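Local coordinates for protein 2,3-dihydroxybenzoate-AMP ligase (Bacillus subtilis, PDB 1MDB) that belongs to the ANL superfamily of AMP-binding enzymes, built from a large N-terminal and a small C-terminal domain, and is modelled here with bound adenosine monophosphate, at residues K309-A314 with A441-E446; E55-A60 with L95-A100. All blocks are in the same frame, centred on the assembly; numbering follows the deposited sequence.

Contact 1. Residues K309-A314 with A441-E446; sequences KFSAEA and AAEEVE. With AMP (adenosine monophosphate), chain D.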
ATOM      1  N   LYS A 309     -11.005  -1.616   4.495  1.00 30.70           N
ATOM      2  CA  LYS A 309     -12.339  -1.766   3.933  1.00 30.22           C
ATOM      3  C   LYS A 309     -13.082  -0.447   3.703  1.00 29.98           C
ATOM      4  O   LYS A 309     -13.224   0.375   4.605  1.00 29.25           O
ATOM      5  CB  LYS A 309     -13.177  -2.674   4.832  1.00 33.01           C
ATOM      6  CG  LYS A 309     -14.519  -3.061   4.247  1.00 33.80           C
ATOM      7  CD  LYS A 309     -15.243  -4.020   5.169  1.00 35.55           C
ATOM      8  CE  LYS A 309     -16.596  -4.408   4.600  1.00 36.00           C
ATOM      9  NZ  LYS A 309     -17.343  -5.270   5.548  1.00 37.34           N
ATOM     10  N   PHE A 310     -13.544  -0.241   2.477  1.00 30.16           N
ATOM     11  CA  PHE A 310     -14.307   0.958   2.169  1.00 29.68           C
ATOM     12  C   PHE A 310     -15.751   0.525   2.410  1.00 31.47           C
ATOM     13  O   PHE A 310     -16.330  -0.224   1.621  1.00 32.08           O
ATOM     14  CB  PHE A 310     -14.084   1.376   0.713  1.00 28.22           C
ATOM     15  CG  PHE A 310     -14.638   2.728   0.373  1.00 26.14           C
ATOM     16  CD1 PHE A 310     -14.588   3.770   1.293  1.00 26.96           C
ATOM     17  CD2 PHE A 310     -15.182   2.971  -0.882  1.00 27.12           C
ATOM     18  CE1 PHE A 310     -15.070   5.030   0.972  1.00 23.66           C
ATOM     19  CE2 PHE A 310     -15.664   4.224  -1.214  1.00 25.96           C
ATOM     20  CZ  PHE A 310     -15.610   5.258  -0.284  1.00 27.26           C
ATOM     21  N   SER A 311     -16.309   0.982   3.525  1.00 30.67           N
ATOM     22  CA  SER A 311     -17.667   0.633   3.928  1.00 31.54           C
ATOM     23  C   SER A 311     -18.738   0.890   2.870  1.00 32.73           C
ATOM     24  O   SER A 311     -18.690   1.880   2.133  1.00 30.41           O
ATOM     25  CB  SER A 311     -18.021   1.366   5.223  1.00 32.33           C
ATOM     26  OG  SER A 311     -17.249   0.863   6.307  1.00 32.27           O
ATOM     27  N   ALA A 312     -19.714  -0.012   2.830  1.00 32.24           N
ATOM     28  CA  ALA A 312     -20.813   0.038   1.875  1.00 32.22           C
ATOM     29  C   ALA A 312     -21.526   1.380   1.793  1.00 32.25           C
ATOM     30  O   ALA A 312     -21.779   1.873   0.697  1.00 33.25           O
ATOM     31  CB  ALA A 312     -21.825  -1.074   2.202  1.00 31.04           C
ATOM     32  N   GLU A 313     -21.846   1.961   2.948  1.00 32.40           N
ATOM     33  CA  GLU A 313     -22.545   3.240   3.027  1.00 33.93           C
ATOM     34  C   GLU A 313     -21.791   4.356   2.298  1.00 35.49           C
ATOM     35  O   GLU A 313     -22.392   5.332   1.831  1.00 35.75           O
ATOM     36  CB  GLU A 313     -22.755   3.618   4.502  1.00 34.03           C
ATOM     37  CG  GLU A 313     -23.474   4.951   4.769  1.00 37.31           C
ATOM     38  CD  GLU A 313     -24.923   4.979   4.277  1.00 39.07           C
ATOM     39  OE1 GLU A 313     -25.647   3.976   4.455  1.00 40.29           O
ATOM     40  OE2 GLU A 313     -25.342   6.017   3.725  1.00 39.05           O
ATOM     41  N   ALA A 314     -20.473   4.216   2.202  1.00 34.28           N
ATOM     42  CA  ALA A 314     -19.673   5.225   1.522  1.00 34.27           C
ATOM     43  C   ALA A 314     -19.455   4.813   0.081  1.00 32.77           C
ATOM     44  O   ALA A 314     -19.648   5.609  -0.828  1.00 35.21           O
ATOM     45  CB  ALA A 314     -18.333   5.405   2.219  1.00 31.19           C
ATOM     46  N   ALA A 441     -17.908  -6.949  15.172  1.00 36.69           N
ATOM     47  CA  ALA A 441     -17.244  -6.570  13.935  1.00 35.26           C
ATOM     48  C   ALA A 441     -17.290  -5.045  13.899  1.00 34.13           C
ATOM     49  O   ALA A 441     -18.324  -4.452  13.592  1.00 34.36           O
ATOM     50  CB  ALA A 441     -17.984  -7.164  12.725  1.00 32.74           C
ATOM     51  N   ALA A 442     -16.163  -4.416  14.222  1.00 33.66           N
ATOM     52  CA  ALA A 442     -16.065  -2.959  14.254  1.00 32.38           C
ATOM     53  C   ALA A 442     -16.630  -2.265  13.013  1.00 30.04           C
ATOM     54  O   ALA A 442     -17.465  -1.361  13.114  1.00 30.72           O
ATOM     55  CB  ALA A 442     -14.602  -2.544  14.463  1.00 32.36           C
ATOM     56  N   GLU A 443     -16.177  -2.698  11.848  1.00 30.36           N
ATOM     57  CA  GLU A 443     -16.604  -2.113  10.576  1.00 32.00           C
ATOM     58  C   GLU A 443     -18.120  -2.177  10.359  1.00 31.28           C
ATOM     59  O   GLU A 443     -18.709  -1.285   9.740  1.00 31.09           O
ATOM     60  CB  GLU A 443     -15.846  -2.799   9.431  1.00 30.02           C
ATOM     61  CG  GLU A 443     -16.060  -2.209   8.040  1.00 34.07           C
ATOM     62  CD  GLU A 443     -17.391  -2.606   7.417  1.00 35.99           C
ATOM     63  OE1 GLU A 443     -17.881  -3.717   7.712  1.00 36.52           O
ATOM     64  OE2 GLU A 443     -17.938  -1.812   6.620  1.00 36.03           O
ATOM     65  N   GLU A 444     -18.755  -3.226  10.869  1.00 31.46           N
ATOM     66  CA  GLU A 444     -20.200  -3.361  10.730  1.00 30.14           C
ATOM     67  C   GLU A 444     -20.874  -2.155  11.392  1.00 30.13           C
ATOM     68  O   GLU A 444     -21.809  -1.566  10.840  1.00 31.12           O
ATOM     69  CB  GLU A 444     -20.678  -4.663  11.391  1.00 33.13           C
ATOM     70  CG  GLU A 444     -22.181  -4.900  11.277  1.00 33.50           C
ATOM     71  CD  GLU A 444     -22.675  -6.068  12.123  1.00 34.86           C
ATOM     72  OE1 GLU A 444     -23.902  -6.219  12.246  1.00 34.29           O
ATOM     73  OE2 GLU A 444     -21.853  -6.837  12.659  1.00 34.84           O
ATOM     74  N   VAL A 445     -20.378  -1.779  12.568  1.00 28.78           N
ATOM     75  CA  VAL A 445     -20.920  -0.650  13.316  1.00 27.83           C
ATOM     76  C   VAL A 445     -20.527   0.687  12.687  1.00 28.81           C
ATOM     77  O   VAL A 445     -21.324   1.629  12.649  1.00 28.03           O
ATOM     78  CB  VAL A 445     -20.427  -0.674  14.776  1.00 29.44           C
ATOM     79  CG1 VAL A 445     -21.075   0.445  15.558  1.00 30.55           C
ATOM     80  CG2 VAL A 445     -20.750  -2.025  15.413  1.00 29.65           C
ATOM     81  N   GLU A 446     -19.297   0.778  12.197  1.00 27.78           N
ATOM     82  CA  GLU A 446     -18.851   2.014  11.571  1.00 28.12           C
ATOM     83  C   GLU A 446     -19.737   2.331  10.350  1.00 28.96           C
ATOM     84  O   GLU A 446     -20.136   3.483  10.151  1.00 29.20           O
ATOM     85  CB  GLU A 446     -17.381   1.885  11.173  1.00 27.83           C
ATOM     86  CG  GLU A 446     -16.446   1.616  12.367  1.00 27.21           C
ATOM     87  CD  GLU A 446     -15.074   1.135  11.936  1.00 28.88           C
ATOM     88  OE1 GLU A 446     -14.252   0.760  12.807  1.00 25.90           O
ATOM     89  OE2 GLU A 446     -14.816   1.139  10.716  1.00 30.61           O
TER
HETATM   90  P   AMP D 600      -0.326  -3.624   3.188  1.00 37.86           P
HETATM   91  O1P AMP D 600       0.842  -4.531   2.904  1.00 35.62           O
HETATM   92  O2P AMP D 600       0.026  -2.373   3.922  1.00 36.44           O
HETATM   93  O3P AMP D 600      -1.138  -3.341   1.950  1.00 36.15           O
HETATM   94  O5' AMP D 600      -1.320  -4.377   4.273  1.00 33.19           O
HETATM   95  C5' AMP D 600      -2.206  -5.470   3.894  1.00 33.03           C
HETATM   96  C4' AMP D 600      -3.315  -5.619   4.943  1.00 35.40           C
HETATM   97  O4' AMP D 600      -4.064  -4.421   4.864  1.00 35.95           O
HETATM   98  C3' AMP D 600      -4.326  -6.693   4.670  1.00 35.82           C
HETATM   99  O3' AMP D 600      -3.894  -7.968   5.141  1.00 36.21           O
HETATM  100  C2' AMP D 600      -5.569  -6.160   5.370  1.00 36.88           C
HETATM  101  O2' AMP D 600      -5.587  -6.519   6.769  1.00 37.21           O
HETATM  102  C1' AMP D 600      -5.436  -4.677   5.128  1.00 36.67           C
HETATM  103  N9  AMP D 600      -6.424  -4.313   3.807  1.00 37.14           N
HETATM  104  C8  AMP D 600      -5.958  -3.855   2.622  1.00 37.97           C
HETATM  105  N7  AMP D 600      -6.948  -3.612   1.766  1.00 36.15           N
HETATM  106  C5  AMP D 600      -8.038  -3.929   2.442  1.00 35.27           C
HETATM  107  C6  AMP D 600      -9.342  -3.830   1.970  1.00 35.95           C
HETATM  108  N6  AMP D 600      -9.639  -3.380   0.751  1.00 35.39           N
HETATM  109  N1  AMP D 600     -10.329  -4.215   2.846  1.00 37.38           N
HETATM  110  C2  AMP D 600     -10.068  -4.672   4.104  1.00 37.39           C
HETATM  111  N3  AMP D 600      -8.809  -4.760   4.555  1.00 36.31           N
HETATM  112  C4  AMP D 600      -7.766  -4.388   3.731  1.00 36.69           C
HETATM  113  O   HOH W   1     -19.613  -2.205   4.661  1.00 25.96           O
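Glu443 OE2 is gripped by two donors: the hydroxyl of Ser311, whose OG gives its proton to OE2 over 2.8 Å, and a water whose oxygen lies 2.6 Å from OE2. Ser311 OG approaches on the anti lone pair, away from OE1. The same water accepts Ala312 N at 2.9 Å, so a backbone N-H in the first turn of helix 312-315 reaches the carboxylate through one intermediary. The other oxygen serves Lys309, whose NZ forms a salt bridge with Glu443 OE1 at 2.7 Å and comes in from above the carboxylate plane, 71° out of it. The two side chains cross at about a right angle; Lys309, extended beyond CG, lays its CD 3.4 Å from Glu443 CD. Glutamate suits this place because its chain, with CG anti to the backbone N (chi1 -174°) and a bend at chi2, can turn OE1 to the lysine and OE2 to the serine and water. The carbonyl of Val425 is a second acceptor for Lys309 NZ, which should help fix the ammonium group. At the other end of Lys309 the backbone N stands above the plane of the adenine ring, 3.2 Å from AMP N1, with CB oblique to it. A salt bridge, a hydroxyl bond and a water bridge thus join the N-terminal and C-terminal domains beside the AMP pocket, at the interdomain face characteristic of ANL enzymes.

Contact 2. Residues E55-A60 with L95-A100; sequences ELDTRA and LFRLGA
Asp57 and Arg97 form a buried salt bridge between two helices, 53-70 and 86-98. Arg97 NH2 donates to Asp57 OD2 at 2.5 Å, a very short separation whose exact value deserves caution, with a fairly straight N-H...O angle of 155°. The oxygen sits at the guanidinium edge, near its plane, but the carboxylate and guanidinium planes are turned 75° apart, and one nitrogen carries the bond. That nitrogen also makes a weak bond to the backbone carbonyl of the same residue, Asp57 O, at 3.0 Å. Asp57 can present both acceptors because its CG stands anti to the backbone N and beside the carbonyl carbon (chi1 -170°). Its second oxygen, OD1, is paired with Arg32 of helix 27-38, while Arg97 NE is paired with Asp61. Arg32 and Arg97 thus lie close together around the carboxylates of Asp57 and Asp61 in a small charged network. Arginine suits such a place, since its several N-H groups can serve different acceptors at once.

Helix 86-98 connects the neighbouring parallel strands 77-80 and 101-104 in a beta-alpha-beta crossover. It ends in a Schellman motif: Ala100 N bonds to Leu95 O at 2.9 Å, Gly99 N makes a weak bond to Phe96 O, and Gly99 takes the C-prime position, where positive phi favours glycine.

From the last turn of this helix Arg97 crosses to helix 53-70 with a chain bent at chi2 and chi3. Ala60, one turn beyond Asp57, directs its methyl toward the arginine, and Ala60 CB lies 3.8 Å from Arg97 NH2. So small a side chain lets the guanidinium come close to the helix. Leu31 of helix 27-38 touches Asp57, Ala60 and Arg97 alike, lending the polar pair a hydrophobic neighbour.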
ATOM      1  N   GLU A  55      13.827   8.702 -21.962  1.00 38.98           N
ATOM      2  CA  GLU A  55      14.479   9.548 -20.972  1.00 39.23           C
ATOM      3  C   GLU A  55      14.781   8.764 -19.690  1.00 39.02           C
ATOM      4  O   GLU A  55      15.926   8.716 -19.235  1.00 37.96           O
ATOM      5  CB  GLU A  55      13.574  10.739 -20.665  1.00 40.43           C
ATOM      6  CG  GLU A  55      13.900  11.494 -19.394  1.00 44.15           C
ATOM      7  CD  GLU A  55      14.525  12.845 -19.656  1.00 46.56           C
ATOM      8  OE1 GLU A  55      14.307  13.397 -20.754  1.00 50.37           O
ATOM      9  OE2 GLU A  55      15.222  13.363 -18.755  1.00 48.37           O
ATOM     10  N   LEU A  56      13.746   8.159 -19.112  1.00 37.66           N
ATOM     11  CA  LEU A  56      13.895   7.377 -17.893  1.00 36.89           C
ATOM     12  C   LEU A  56      14.908   6.257 -18.122  1.00 36.23           C
ATOM     13  O   LEU A  56      15.757   5.988 -17.273  1.00 34.91           O
ATOM     14  CB  LEU A  56      12.539   6.789 -17.486  1.00 37.15           C
ATOM     15  CG  LEU A  56      12.504   5.876 -16.256  1.00 37.16           C
ATOM     16  CD1 LEU A  56      13.066   6.602 -15.037  1.00 37.68           C
ATOM     17  CD2 LEU A  56      11.062   5.439 -16.003  1.00 38.68           C
ATOM     18  N   ASP A  57      14.807   5.616 -19.284  1.00 36.26           N
ATOM     19  CA  ASP A  57      15.708   4.532 -19.661  1.00 36.16           C
ATOM     20  C   ASP A  57      17.159   5.021 -19.603  1.00 35.57           C
ATOM     21  O   ASP A  57      18.020   4.394 -18.970  1.00 35.54           O
ATOM     22  CB  ASP A  57      15.377   4.066 -21.085  1.00 37.38           C
ATOM     23  CG  ASP A  57      16.095   2.784 -21.470  1.00 37.29           C
ATOM     24  OD1 ASP A  57      16.656   2.729 -22.581  1.00 37.24           O
ATOM     25  OD2 ASP A  57      16.089   1.825 -20.675  1.00 39.54           O
ATOM     26  N   THR A  58      17.420   6.151 -20.255  1.00 31.48           N
ATOM     27  CA  THR A  58      18.762   6.722 -20.293  1.00 32.02           C
ATOM     28  C   THR A  58      19.281   7.134 -18.914  1.00 31.92           C
ATOM     29  O   THR A  58      20.399   6.799 -18.552  1.00 32.57           O
ATOM     30  CB  THR A  58      18.825   7.948 -21.235  1.00 30.58           C
ATOM     31  OG1 THR A  58      18.500   7.543 -22.569  1.00 31.50           O
ATOM     32  CG2 THR A  58      20.228   8.555 -21.232  1.00 32.56           C
ATOM     33  N   ARG A  59      18.475   7.865 -18.149  1.00 32.58           N
ATOM     34  CA  ARG A  59      18.894   8.297 -16.821  1.00 31.49           C
ATOM     35  C   ARG A  59      19.197   7.095 -15.922  1.00 30.71           C
ATOM     36  O   ARG A  59      20.122   7.137 -15.116  1.00 31.33           O
ATOM     37  CB  ARG A  59      17.814   9.186 -16.193  1.00 31.44           C
ATOM     38  CG  ARG A  59      17.500  10.423 -17.038  1.00 33.43           C
ATOM     39  CD  ARG A  59      16.488  11.359 -16.383  1.00 33.69           C
ATOM     40  NE  ARG A  59      16.962  11.870 -15.101  1.00 35.18           N
ATOM     41  CZ  ARG A  59      17.038  13.160 -14.790  1.00 33.97           C
ATOM     42  NH1 ARG A  59      16.671  14.077 -15.669  1.00 34.74           N
ATOM     43  NH2 ARG A  59      17.480  13.534 -13.597  1.00 34.31           N
ATOM     44  N   ALA A  60      18.424   6.024 -16.073  1.00 29.15           N
ATOM     45  CA  ALA A  60      18.612   4.810 -15.287  1.00 28.22           C
ATOM     46  C   ALA A  60      19.968   4.146 -15.589  1.00 28.84           C
ATOM     47  O   ALA A  60      20.650   3.655 -14.674  1.00 25.60           O
ATOM     48  CB  ALA A  60      17.475   3.835 -15.568  1.00 23.99           C
ATOM     49  N   LEU A  95      18.928   0.993  -9.714  1.00 24.43           N
ATOM     50  CA  LEU A  95      19.269  -0.024  -8.728  1.00 25.30           C
ATOM     51  C   LEU A  95      18.915  -1.382  -9.315  1.00 26.67           C
ATOM     52  O   LEU A  95      19.662  -2.345  -9.173  1.00 27.05           O
ATOM     53  CB  LEU A  95      18.501   0.212  -7.432  1.00 24.08           C
ATOM     54  CG  LEU A  95      18.979   1.435  -6.639  1.00 25.27           C
ATOM     55  CD1 LEU A  95      18.038   1.703  -5.474  1.00 23.42           C
ATOM     56  CD2 LEU A  95      20.408   1.186  -6.137  1.00 25.16           C
ATOM     57  N   PHE A  96      17.770  -1.446  -9.983  1.00 28.84           N
ATOM     58  CA  PHE A  96      17.317  -2.678 -10.612  1.00 29.80           C
ATOM     59  C   PHE A  96      18.337  -3.196 -11.633  1.00 31.22           C
ATOM     60  O   PHE A  96      18.571  -4.405 -11.713  1.00 32.99           O
ATOM     61  CB  PHE A  96      15.962  -2.444 -11.297  1.00 29.31           C
ATOM     62  CG  PHE A  96      14.792  -2.380 -10.347  1.00 25.02           C
ATOM     63  CD1 PHE A  96      13.596  -1.790 -10.740  1.00 22.67           C
ATOM     64  CD2 PHE A  96      14.869  -2.939  -9.076  1.00 25.38           C
ATOM     65  CE1 PHE A  96      12.493  -1.764  -9.883  1.00 22.79           C
ATOM     66  CE2 PHE A  96      13.764  -2.913  -8.212  1.00 23.67           C
ATOM     67  CZ  PHE A  96      12.583  -2.327  -8.620  1.00 21.81           C
ATOM     68  N   ARG A  97      18.953  -2.294 -12.401  1.00 32.44           N
ATOM     69  CA  ARG A  97      19.936  -2.709 -13.412  1.00 33.68           C
ATOM     70  C   ARG A  97      21.302  -3.073 -12.838  1.00 34.34           C
ATOM     71  O   ARG A  97      22.090  -3.768 -13.483  1.00 34.86           O
ATOM     72  CB  ARG A  97      20.100  -1.628 -14.487  1.00 33.93           C
ATOM     73  CG  ARG A  97      18.798  -1.308 -15.221  1.00 36.66           C
ATOM     74  CD  ARG A  97      18.965  -1.262 -16.725  1.00 34.34           C
ATOM     75  NE  ARG A  97      18.561   0.030 -17.252  1.00 37.76           N
ATOM     76  CZ  ARG A  97      17.619   0.225 -18.165  1.00 34.34           C
ATOM     77  NH1 ARG A  97      16.951  -0.791 -18.685  1.00 37.61           N
ATOM     78  NH2 ARG A  97      17.342   1.455 -18.553  1.00 36.53           N
ATOM     79  N   LEU A  98      21.581  -2.603 -11.628  1.00 34.58           N
ATOM     80  CA  LEU A  98      22.845  -2.894 -10.959  1.00 35.71           C
ATOM     81  C   LEU A  98      22.667  -4.130 -10.092  1.00 34.94           C
ATOM     82  O   LEU A  98      23.625  -4.645  -9.522  1.00 36.43           O
ATOM     83  CB  LEU A  98      23.251  -1.708 -10.076  1.00 38.12           C
ATOM     84  CG  LEU A  98      24.509  -1.824  -9.204  1.00 41.04           C
ATOM     85  CD1 LEU A  98      25.713  -2.228 -10.055  1.00 42.25           C
ATOM     86  CD2 LEU A  98      24.767  -0.488  -8.520  1.00 40.92           C
ATOM     87  N   GLY A  99      21.432  -4.608  -9.995  1.00 34.49           N
ATOM     88  CA  GLY A  99      21.165  -5.769  -9.166  1.00 34.64           C
ATOM     89  C   GLY A  99      21.142  -5.403  -7.686  1.00 34.13           C
ATOM     90  O   GLY A  99      21.220  -6.280  -6.816  1.00 33.80           O
ATOM     91  N   ALA A 100      21.055  -4.107  -7.398  1.00 32.03           N
ATOM     92  CA  ALA A 100      20.999  -3.632  -6.022  1.00 30.69           C
ATOM     93  C   ALA A 100      19.535  -3.625  -5.582  1.00 30.07           C
ATOM     94  O   ALA A 100      18.627  -3.427  -6.395  1.00 31.11           O
ATOM     95  CB  ALA A 100      21.594  -2.241  -5.916  1.00 31.08           C
TER

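Contacts 1 and 2 lie on opposite sides of the chain's centre, with their centres 43 Å apart and their nearest atoms about 27 Å apart. Along the chain they come in series: 55-60 and 95-100 have met before 309-314 begins. Contact 2 stays within the N-terminal domain, tying helix 53-70 to helix 86-98, which flanks the sheet containing strands 77-80 and 101-104. Contact 1 spans far more sequence, pairing the residues that follow strand 302-306 of the nine-stranded sheet with helix 442-449 of the C-terminal domain. One therefore belongs to the internal framework of a single domain, the other to the junction between domains next to the bound nucleotide.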